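Local coordinates for protein YiiM (PDB 1O65) that is of uncertain function but probably acts as a molybdenum-dependent oxidoreductase on nitrogenous compounds, at residues 69-74 with 100-105; 144-149 with 231-236; 44-49 with 158-163. All coordinates share one frame; numbering follows the deposited sequence.

Interaction 1 of 3, residues 69-74 with 100-105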
loop_
_atom_site.group_PDB
_atom_site.type_symbol
_atom_site.label_atom_id
_atom_site.label_comp_id
_atom_site.label_asym_id
_atom_site.label_seq_id
_atom_site.Cartn_x
_atom_site.Cartn_y
_atom_site.Cartn_z
ATOM N N LEU A 69 -2.142 -2.615 -7.670
ATOM C CA LEU A 69 -0.766 -2.249 -7.487
ATOM C C LEU A 69 -0.361 -2.074 -6.017
ATOM O O LEU A 69 -1.059 -1.420 -5.249
ATOM C CB LEU A 69 -0.455 -0.905 -8.172
ATOM C CG LEU A 69 -0.393 -0.834 -9.683
ATOM C CD1 LEU A 69 -0.663 0.582 -10.169
ATOM C CD2 LEU A 69 0.952 -1.317 -10.229
ATOM N N CYS A 70 0.812 -2.564 -5.668
ATOM C CA CYS A 70 1.327 -2.507 -4.303
ATOM C C CYS A 70 2.547 -1.581 -4.260
ATOM O O CYS A 70 3.441 -1.747 -5.107
ATOM C CB CYS A 70 1.737 -3.916 -3.850
ATOM S SG CYS A 70 2.555 -3.936 -2.210
ATOM N N HIS A 71 2.616 -0.678 -3.310
ATOM C CA HIS A 71 3.731 0.258 -3.223
ATOM C C HIS A 71 4.522 0.058 -1.935
ATOM O O HIS A 71 3.895 -0.062 -0.879
ATOM C CB HIS A 71 3.154 1.706 -3.172
ATOM C CG HIS A 71 4.159 2.757 -3.501
ATOM N ND1 HIS A 71 3.986 3.649 -4.556
ATOM C CD2 HIS A 71 5.377 3.032 -2.970
ATOM C CE1 HIS A 71 5.050 4.430 -4.643
ATOM N NE2 HIS A 71 5.902 4.080 -3.694
ATOM N N TYR A 72 5.853 0.089 -1.983
ATOM C CA TYR A 72 6.615 0.020 -0.723
ATOM C C TYR A 72 7.746 1.046 -0.781
ATOM O O TYR A 72 8.540 1.141 -1.725
ATOM C CB TYR A 72 7.103 -1.361 -0.372
ATOM C CG TYR A 72 7.414 -1.592 1.094
ATOM C CD1 TYR A 72 6.404 -1.660 2.041
ATOM C CD2 TYR A 72 8.730 -1.753 1.540
ATOM C CE1 TYR A 72 6.659 -1.874 3.379
ATOM C CE2 TYR A 72 8.993 -1.967 2.874
ATOM C CZ TYR A 72 7.963 -2.031 3.794
ATOM O OH TYR A 72 8.240 -2.237 5.129
ATOM N N PRO A 73 7.769 1.923 0.210
ATOM C CA PRO A 73 8.804 2.947 0.240
ATOM C C PRO A 73 10.158 2.323 0.499
ATOM O O PRO A 73 10.324 1.550 1.476
ATOM C CB PRO A 73 8.377 3.875 1.359
ATOM C CG PRO A 73 6.920 3.583 1.606
ATOM C CD PRO A 73 6.713 2.140 1.218
ATOM N N ARG A 74 11.150 2.650 -0.331
ATOM C CA ARG A 74 12.513 2.186 -0.053
ATOM C C ARG A 74 13.007 2.724 1.291
ATOM O O ARG A 74 13.890 2.078 1.881
ATOM C CB ARG A 74 13.529 2.568 -1.130
ATOM C CG ARG A 74 13.362 1.804 -2.441
ATOM C CD ARG A 74 14.587 1.947 -3.350
ATOM N NE ARG A 74 14.588 3.252 -3.984
ATOM C CZ ARG A 74 14.000 3.759 -5.033
ATOM N NH1 ARG A 74 13.180 3.070 -5.816
ATOM N NH2 ARG A 74 14.218 5.042 -5.385
ATOM N N LEU A 100 5.658 -1.118 -7.117
ATOM C CA LEU A 100 6.237 0.214 -7.246
ATOM C C LEU A 100 7.224 0.558 -6.136
ATOM O O LEU A 100 6.904 0.506 -4.959
ATOM C CB LEU A 100 5.141 1.273 -7.284
ATOM C CG LEU A 100 4.097 1.173 -8.397
ATOM C CD1 LEU A 100 3.124 2.336 -8.353
ATOM C CD2 LEU A 100 4.761 1.079 -9.761
ATOM N N SER A 101 8.435 0.984 -6.526
ATOM C CA SER A 101 9.454 1.306 -5.525
ATOM C C SER A 101 9.952 2.731 -5.742
ATOM O O SER A 101 10.303 3.086 -6.864
ATOM C CB SER A 101 10.591 0.306 -5.566
ATOM O OG SER A 101 11.641 0.679 -4.687
ATOM N N THR A 102 9.965 3.546 -4.692
ATOM C CA THR A 102 10.368 4.921 -4.730
ATOM C C THR A 102 11.071 5.446 -3.463
ATOM O O THR A 102 11.163 4.825 -2.411
ATOM C CB THR A 102 9.104 5.842 -4.765
ATOM O OG1 THR A 102 8.359 5.559 -3.569
ATOM C CG2 THR A 102 8.256 5.714 -5.992
ATOM N N ASP A 103 11.459 6.714 -3.563
ATOM C CA ASP A 103 11.972 7.522 -2.474
ATOM C C ASP A 103 11.008 8.737 -2.390
ATOM O O ASP A 103 10.372 9.003 -3.415
ATOM C CB ASP A 103 13.345 8.112 -2.708
ATOM C CG ASP A 103 14.496 7.139 -2.611
ATOM O OD1 ASP A 103 14.782 6.607 -1.524
ATOM O OD2 ASP A 103 15.124 6.952 -3.677
ATOM N N GLY A 104 10.882 9.375 -1.243
ATOM C CA GLY A 104 10.064 10.565 -1.127
ATOM C C GLY A 104 8.606 10.349 -0.822
ATOM O O GLY A 104 7.900 11.347 -0.636
ATOM N N LEU A 105 8.080 9.122 -0.835
ATOM C CA LEU A 105 6.674 8.868 -0.557
ATOM C C LEU A 105 6.524 7.887 0.596
ATOM O O LEU A 105 6.993 6.737 0.528
ATOM C CB LEU A 105 5.949 8.338 -1.792
ATOM C CG LEU A 105 5.692 9.334 -2.920
ATOM C CD1 LEU A 105 5.112 8.638 -4.140
ATOM C CD2 LEU A 105 4.740 10.430 -2.479
HETATM O O HOH W 1 10.594 -0.400 -2.521
HETATM O O HOH W 2 12.606 5.294 -7.651
#
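His71 and Leu100 sit as partners on two parallel strands, their side chains on the same face of the sheet and crossing at about a right angle. Leu100 CB rides over the imidazole face of His71, 4.1 Å from the ring centroid, a CH-pi contact. The edge of the same ring meets Thr102: His71 NE2 lies 2.9 Å from Thr102 OG1, nearly straight at 166°, with the oxygen in the ring plane. The ring reaches across because its CG stands anti to the backbone N (chi1 -162°). With ND1 bonded to Tyr158 OH, both ring nitrogens are engaged, which fixes the rotation of the imidazole. Strands 69-73 and 100-102 belong to a beta-alpha-beta unit with helix 75-83 as its connection, and backbone bonds such as Tyr72 N to Leu100 O (3.2 Å) tie them together. Beyond the strands, Arg74 bends at chi3 and lays its guanidinium over the backbone of Thr102, whose C is 3.6 Å above its centre. From there Arg74 NH2 makes a salt bridge to Asp103 OD2 at 2.7 Å, approaching from above the carboxylate plane, the two planes 82° apart; NH1 has a second acidic partner in Asp18.

Interaction 2 of 3, residues 144-149 with 231-236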
loop_
_atom_site.group_PDB
_atom_site.type_symbol
_atom_site.label_atom_id
_atom_site.label_comp_id
_atom_site.label_asym_id
_atom_site.label_seq_id
_atom_site.Cartn_x
_atom_site.Cartn_y
_atom_site.Cartn_z
ATOM N N ILE A 144 7.755 -10.656 11.574
ATOM C CA ILE A 144 7.882 -9.482 10.703
ATOM C C ILE A 144 6.517 -8.886 10.411
ATOM O O ILE A 144 6.356 -7.651 10.506
ATOM C CB ILE A 144 8.696 -9.750 9.445
ATOM C CG1 ILE A 144 9.009 -8.484 8.639
ATOM C CG2 ILE A 144 7.993 -10.731 8.502
ATOM C CD1 ILE A 144 10.097 -7.611 9.187
ATOM N N ALA A 145 5.481 -9.702 10.197
ATOM C CA ALA A 145 4.151 -9.117 9.940
ATOM C C ALA A 145 3.680 -8.308 11.143
ATOM O O ALA A 145 3.165 -7.181 10.998
ATOM C CB ALA A 145 3.155 -10.135 9.462
ATOM N N GLN A 146 3.893 -8.804 12.356
ATOM C CA GLN A 146 3.516 -8.020 13.543
ATOM C C GLN A 146 4.313 -6.720 13.550
ATOM O O GLN A 146 3.800 -5.623 13.746
ATOM C CB GLN A 146 3.735 -8.834 14.812
ATOM C CG GLN A 146 3.313 -8.131 16.096
ATOM C CD GLN A 146 1.802 -8.113 16.254
ATOM O OE1 GLN A 146 1.201 -9.177 16.462
ATOM N NE2 GLN A 146 1.150 -6.958 16.146
ATOM N N LEU A 147 5.606 -6.788 13.343
ATOM C CA LEU A 147 6.499 -5.636 13.294
ATOM C C LEU A 147 6.008 -4.624 12.271
ATOM O O LEU A 147 5.820 -3.464 12.633
ATOM C CB LEU A 147 7.924 -6.116 13.040
ATOM C CG LEU A 147 8.952 -6.142 14.151
ATOM C CD1 LEU A 147 8.400 -6.196 15.572
ATOM C CD2 LEU A 147 9.875 -7.364 13.945
ATOM N N MET A 148 5.759 -5.005 11.012
ATOM C CA MET A 148 5.259 -4.033 10.038
ATOM C C MET A 148 4.007 -3.323 10.544
ATOM O O MET A 148 3.928 -2.090 10.523
ATOM C CB MET A 148 4.907 -4.618 8.680
ATOM C CG MET A 148 5.942 -5.452 7.989
ATOM S SD MET A 148 5.330 -6.165 6.466
ATOM C CE MET A 148 4.838 -4.710 5.544
ATOM N N GLN A 149 3.018 -4.105 10.994
ATOM C CA GLN A 149 1.774 -3.499 11.489
ATOM C C GLN A 149 2.004 -2.556 12.669
ATOM O O GLN A 149 1.426 -1.443 12.695
ATOM C CB GLN A 149 0.742 -4.566 11.817
ATOM C CG GLN A 149 -0.650 -3.982 12.103
ATOM C CD GLN A 149 -1.557 -5.081 12.631
ATOM O OE1 GLN A 149 -2.071 -5.896 11.873
ATOM N NE2 GLN A 149 -1.709 -5.113 13.948
ATOM N N ARG A 231 -5.161 -14.553 13.040
ATOM C CA ARG A 231 -4.892 -15.412 11.893
ATOM C C ARG A 231 -4.089 -14.705 10.808
ATOM O O ARG A 231 -3.171 -15.295 10.246
ATOM C CB ARG A 231 -6.189 -15.989 11.317
ATOM C CG ARG A 231 -6.876 -16.945 12.270
ATOM C CD ARG A 231 -6.075 -18.200 12.516
ATOM N NE ARG A 231 -6.845 -19.264 13.131
ATOM C CZ ARG A 231 -7.581 -19.198 14.233
ATOM N NH1 ARG A 231 -7.698 -18.079 14.945
ATOM N NH2 ARG A 231 -8.248 -20.282 14.644
ATOM N N ARG A 232 -4.476 -13.472 10.489
ATOM C CA ARG A 232 -3.775 -12.736 9.422
ATOM C C ARG A 232 -2.308 -12.555 9.756
ATOM O O ARG A 232 -1.462 -12.943 8.968
ATOM C CB ARG A 232 -4.460 -11.390 9.167
ATOM C CG ARG A 232 -3.705 -10.455 8.235
ATOM C CD ARG A 232 -4.595 -9.234 7.916
ATOM N NE ARG A 232 -5.050 -8.580 9.161
ATOM C CZ ARG A 232 -4.248 -7.727 9.808
ATOM N NH1 ARG A 232 -3.038 -7.460 9.331
ATOM N NH2 ARG A 232 -4.634 -7.148 10.937
ATOM N N LEU A 233 -1.977 -12.080 10.945
ATOM C CA LEU A 233 -0.608 -11.805 11.328
ATOM C C LEU A 233 0.241 -13.034 11.607
ATOM O O LEU A 233 1.464 -12.997 11.401
ATOM C CB LEU A 233 -0.594 -10.928 12.599
ATOM C CG LEU A 233 -1.085 -9.485 12.403
ATOM C CD1 LEU A 233 -1.428 -8.841 13.726
ATOM C CD2 LEU A 233 -0.048 -8.686 11.631
ATOM N N TRP A 234 -0.361 -14.079 12.173
ATOM C CA TRP A 234 0.344 -15.280 12.567
ATOM C C TRP A 234 -0.050 -16.564 11.876
ATOM O O TRP A 234 0.606 -17.596 12.063
ATOM C CB TRP A 234 0.199 -15.447 14.097
ATOM C CG TRP A 234 0.778 -14.280 14.841
ATOM C CD1 TRP A 234 0.093 -13.233 15.374
ATOM C CD2 TRP A 234 2.160 -14.036 15.135
ATOM N NE1 TRP A 234 0.949 -12.346 15.981
ATOM C CE2 TRP A 234 2.230 -12.815 15.835
ATOM C CE3 TRP A 234 3.345 -14.741 14.884
ATOM C CZ2 TRP A 234 3.432 -12.279 16.292
ATOM C CZ3 TRP A 234 4.537 -14.195 15.331
ATOM C CH2 TRP A 234 4.557 -12.990 16.045
ATOM N N GLY A 235 -1.042 -16.555 11.003
ATOM C CA GLY A 235 -1.456 -17.782 10.304
ATOM C C GLY A 235 -1.678 -18.913 11.301
ATOM O O GLY A 235 -2.285 -18.712 12.358
ATOM N N LYS A 236 -1.160 -20.101 11.020
ATOM C CA LYS A 236 -1.304 -21.238 11.933
ATOM C C LYS A 236 -0.500 -21.008 13.209
ATOM O O LYS A 236 0.529 -21.639 13.422
ATOM C CB LYS A 236 -0.872 -22.551 11.265
#
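Leu233 has the most surface buried here, its branched end pushed between Ala145, Gln146 and Gln149 on one flank of helix 144-151. Its CD2 lies 4.1 Å from Ala145 CB, and the small alanine lets the backbones come near, with Ala145 CA 5.6 Å from Leu233 CA. CD1 touches the amide groups of both glutamines, so the leucine is lined by polar side chains as well as by the alanine methyl.

Gln146 comes next in buried area. Its CG is anti to the backbone N (chi1 -177°) and the chain then bends at chi2, which turns OE1 toward the indole edge of Trp234. Trp234 NE1 donates to Gln146 OE1 over 3.2 Å, a bent bond of 140° with the amide and ring planes 40° apart. The other end of the amide, NE2, is bonded to Asn150 OD1 in the next turn of its own helix, so the group is held from both ends.

Gln149 instead runs out extended and presents OE1 to the end of Arg232. Both terminal nitrogens grip this one oxygen, which lies close to the guanidinium plane: Arg232 NH2 is 3.0 Å and Arg232 NH1 3.1 Å from Gln149 OE1. NH1 also bonds to Pro131 O. A leucine in place of Gln149 would probably leave the two guanidinium nitrogens without this shared acceptor and the arginine end freer to turn.

The contact thus joins helix 230-234, near the C-terminus of the modelled chain, to a helix of the MOSC region. Across it the hydrogen bonds all run from donors on 231-236 to glutamine oxygens on 144-149, which implies that neutral amides hold the two helices together around a leucine, and the positive charge of Arg232 is probably balanced in part by carbonyl dipoles of Gln149 and Pro131.

Interaction 3 of 3, residues 44-49 with 158-163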
loop_
_atom_site.group_PDB
_atom_site.type_symbol
_atom_site.label_atom_id
_atom_site.label_comp_id
_atom_site.label_asym_id
_atom_site.label_seq_id
_atom_site.Cartn_x
_atom_site.Cartn_y
_atom_site.Cartn_z
ATOM N N LEU A 44 4.941 -1.113 -20.236
ATOM C CA LEU A 44 3.948 -2.155 -20.143
ATOM C C LEU A 44 2.571 -1.552 -19.827
ATOM O O LEU A 44 2.391 -0.454 -19.305
ATOM C CB LEU A 44 4.298 -3.258 -19.165
ATOM C CG LEU A 44 4.395 -2.973 -17.678
ATOM C CD1 LEU A 44 4.957 -4.170 -16.927
ATOM C CD2 LEU A 44 5.234 -1.732 -17.369
ATOM N N MET A 45 1.559 -2.312 -20.195
ATOM C CA MET A 45 0.171 -1.978 -20.038
ATOM C C MET A 45 -0.306 -2.186 -18.603
ATOM O O MET A 45 -0.017 -3.203 -17.953
ATOM C CB MET A 45 -0.632 -2.853 -21.013
ATOM C CG MET A 45 -2.094 -2.479 -21.107
ATOM S SD MET A 45 -2.386 -0.762 -21.616
ATOM C CE MET A 45 -4.045 -0.577 -20.942
ATOM N N LEU A 46 -0.896 -1.132 -18.035
ATOM C CA LEU A 46 -1.464 -1.265 -16.687
ATOM C C LEU A 46 -2.981 -1.421 -16.868
ATOM O O LEU A 46 -3.631 -0.496 -17.379
ATOM C CB LEU A 46 -1.124 -0.090 -15.783
ATOM C CG LEU A 46 -1.948 0.068 -14.506
ATOM C CD1 LEU A 46 -1.946 -1.182 -13.628
ATOM C CD2 LEU A 46 -1.484 1.263 -13.679
ATOM N N THR A 47 -3.499 -2.595 -16.531
ATOM C CA THR A 47 -4.938 -2.841 -16.686
ATOM C C THR A 47 -5.662 -2.681 -15.365
ATOM O O THR A 47 -5.031 -2.535 -14.320
ATOM C CB THR A 47 -5.224 -4.233 -17.286
ATOM O OG1 THR A 47 -6.634 -4.288 -17.625
ATOM C CG2 THR A 47 -4.949 -5.364 -16.331
ATOM N N GLU A 48 -6.974 -2.792 -15.342
ATOM C CA GLU A 48 -7.779 -2.682 -14.142
ATOM C C GLU A 48 -7.234 -3.481 -12.962
ATOM O O GLU A 48 -7.212 -3.026 -11.835
ATOM C CB GLU A 48 -9.194 -3.235 -14.425
ATOM C CG GLU A 48 -10.059 -3.313 -13.170
ATOM C CD GLU A 48 -11.489 -3.715 -13.454
ATOM O OE1 GLU A 48 -11.731 -4.909 -13.741
ATOM O OE2 GLU A 48 -12.396 -2.861 -13.378
ATOM N N LEU A 49 -6.881 -4.734 -13.223
ATOM C CA LEU A 49 -6.428 -5.670 -12.230
ATOM C C LEU A 49 -4.949 -5.632 -11.912
ATOM O O LEU A 49 -4.513 -6.293 -10.980
ATOM C CB LEU A 49 -6.825 -7.088 -12.720
ATOM C CG LEU A 49 -8.339 -7.334 -12.797
ATOM C CD1 LEU A 49 -8.598 -8.783 -13.220
ATOM C CD2 LEU A 49 -8.993 -7.036 -11.456
ATOM N N TYR A 158 -3.075 0.471 -4.738
ATOM C CA TYR A 158 -3.787 1.408 -5.586
ATOM C C TYR A 158 -4.917 0.717 -6.375
ATOM O O TYR A 158 -4.822 -0.481 -6.628
ATOM C CB TYR A 158 -2.879 2.021 -6.651
ATOM C CG TYR A 158 -1.721 2.854 -6.208
ATOM C CD1 TYR A 158 -0.483 2.265 -5.939
ATOM C CD2 TYR A 158 -1.824 4.225 -6.087
ATOM C CE1 TYR A 158 0.606 3.025 -5.559
ATOM C CE2 TYR A 158 -0.738 5.004 -5.714
ATOM C CZ TYR A 158 0.459 4.398 -5.441
ATOM O OH TYR A 158 1.563 5.119 -5.068
ATOM N N SER A 159 -5.963 1.490 -6.663
ATOM C CA SER A 159 -6.968 1.007 -7.612
ATOM C C SER A 159 -6.586 1.683 -8.943
ATOM O O SER A 159 -5.909 2.729 -8.935
ATOM C CB SER A 159 -8.405 1.331 -7.280
ATOM O OG SER A 159 -8.593 2.718 -7.146
ATOM N N VAL A 160 -6.922 1.063 -10.055
ATOM C CA VAL A 160 -6.559 1.684 -11.334
ATOM C C VAL A 160 -7.751 2.475 -11.831
ATOM O O VAL A 160 -8.780 1.908 -12.157
ATOM C CB VAL A 160 -6.039 0.620 -12.309
ATOM C CG1 VAL A 160 -5.893 1.151 -13.727
ATOM C CG2 VAL A 160 -4.660 0.123 -11.834
ATOM N N ILE A 161 -7.627 3.808 -11.864
ATOM C CA ILE A 161 -8.693 4.672 -12.324
ATOM C C ILE A 161 -8.754 4.675 -13.848
ATOM O O ILE A 161 -9.841 4.608 -14.404
ATOM C CB ILE A 161 -8.543 6.101 -11.793
ATOM C CG1 ILE A 161 -8.545 6.154 -10.263
ATOM C CG2 ILE A 161 -9.623 7.010 -12.398
ATOM C CD1 ILE A 161 -9.678 5.443 -9.573
ATOM N N ALA A 162 -7.638 4.805 -14.533
ATOM C CA ALA A 162 -7.628 4.759 -15.995
ATOM C C ALA A 162 -6.442 3.887 -16.442
ATOM O O ALA A 162 -5.281 4.221 -16.159
ATOM C CB ALA A 162 -7.500 6.108 -16.664
ATOM N N PRO A 163 -6.786 2.781 -17.094
ATOM C CA PRO A 163 -5.761 1.874 -17.590
ATOM C C PRO A 163 -4.948 2.508 -18.690
ATOM O O PRO A 163 -5.401 3.453 -19.360
ATOM C CB PRO A 163 -6.506 0.626 -18.027
ATOM C CG PRO A 163 -7.890 0.740 -17.541
ATOM C CD PRO A 163 -8.102 2.109 -16.969
HETATM O O HOH W 3 -8.235 -1.242 -10.368
#
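The backbones of 44-49 and 158-163 run close, Thr47 CA lying 4.9 Å from Pro163 CA and Glu48 CA lying 5.3 Å from Val160 CA, yet no direct hydrogen bond links the two segments. They meet where the chain leaves strand 156-160 of the large mixed sheet of the MOSC region, turns a corner at Ile161, and enters strand 164-167 of a small antiparallel sheet. Ile161 and Ala162 both face Leu122, which makes this corner a classic beta bulge. Strand 43-47 is the middle strand of that small sheet, and the backbone bond of Leu46 with Gly164 takes up the pairing just past the corner.

Val160 carries the largest share of the buried surface, its side chain directed at the other segment. It meets Leu46 tip to tip, with Leu46 CD1 3.5 Å from Val160 CG2. The leucine CG is anti to the backbone N (chi1 164°), a setting that carries both its methyls to the valine. Leu46 also touches Leu51 of the small sheet and Ile123 and Leu69 of the mixed one, so its side chain makes contact with both sheets.

Pro163 covers the outer part of the contact. Its CB lies 3.2 Å from Leu46 O and so rests on the strand's backbone. Met45, bent at chi2, curls back to bring its CE to 4.0 Å from Pro163 CB, the two side chains approaching at a slant. Past the strand end the polar link is indirect: one water donates to Glu48 O at 2.5 Å and accepts from Val160 N at 2.7 Å.

Overall arrangement
Interaction 1 is a buried contact, its centre about 8 Å from that of the chain, whereas interaction 3 lies at the surface and interaction 2 is partly buried. Interactions 1 and 3 reach the same mixed sheet, where strands 69-73 and 156-160 are neighbours: Leu69 O and Tyr158 N make a probable backbone bond, and Leu100 packs on Tyr158. Interaction 2 lies on the opposite side of the chain's centre from interaction 3, their nearest atoms about 14 Å apart, but touches interaction 1 through Met148 and Tyr72. The chemistry follows place: direct backbone bonds and a fixed imidazole within the sheet, amide acceptors between helices, and apolar contacts with one bridging water at the sheet corner.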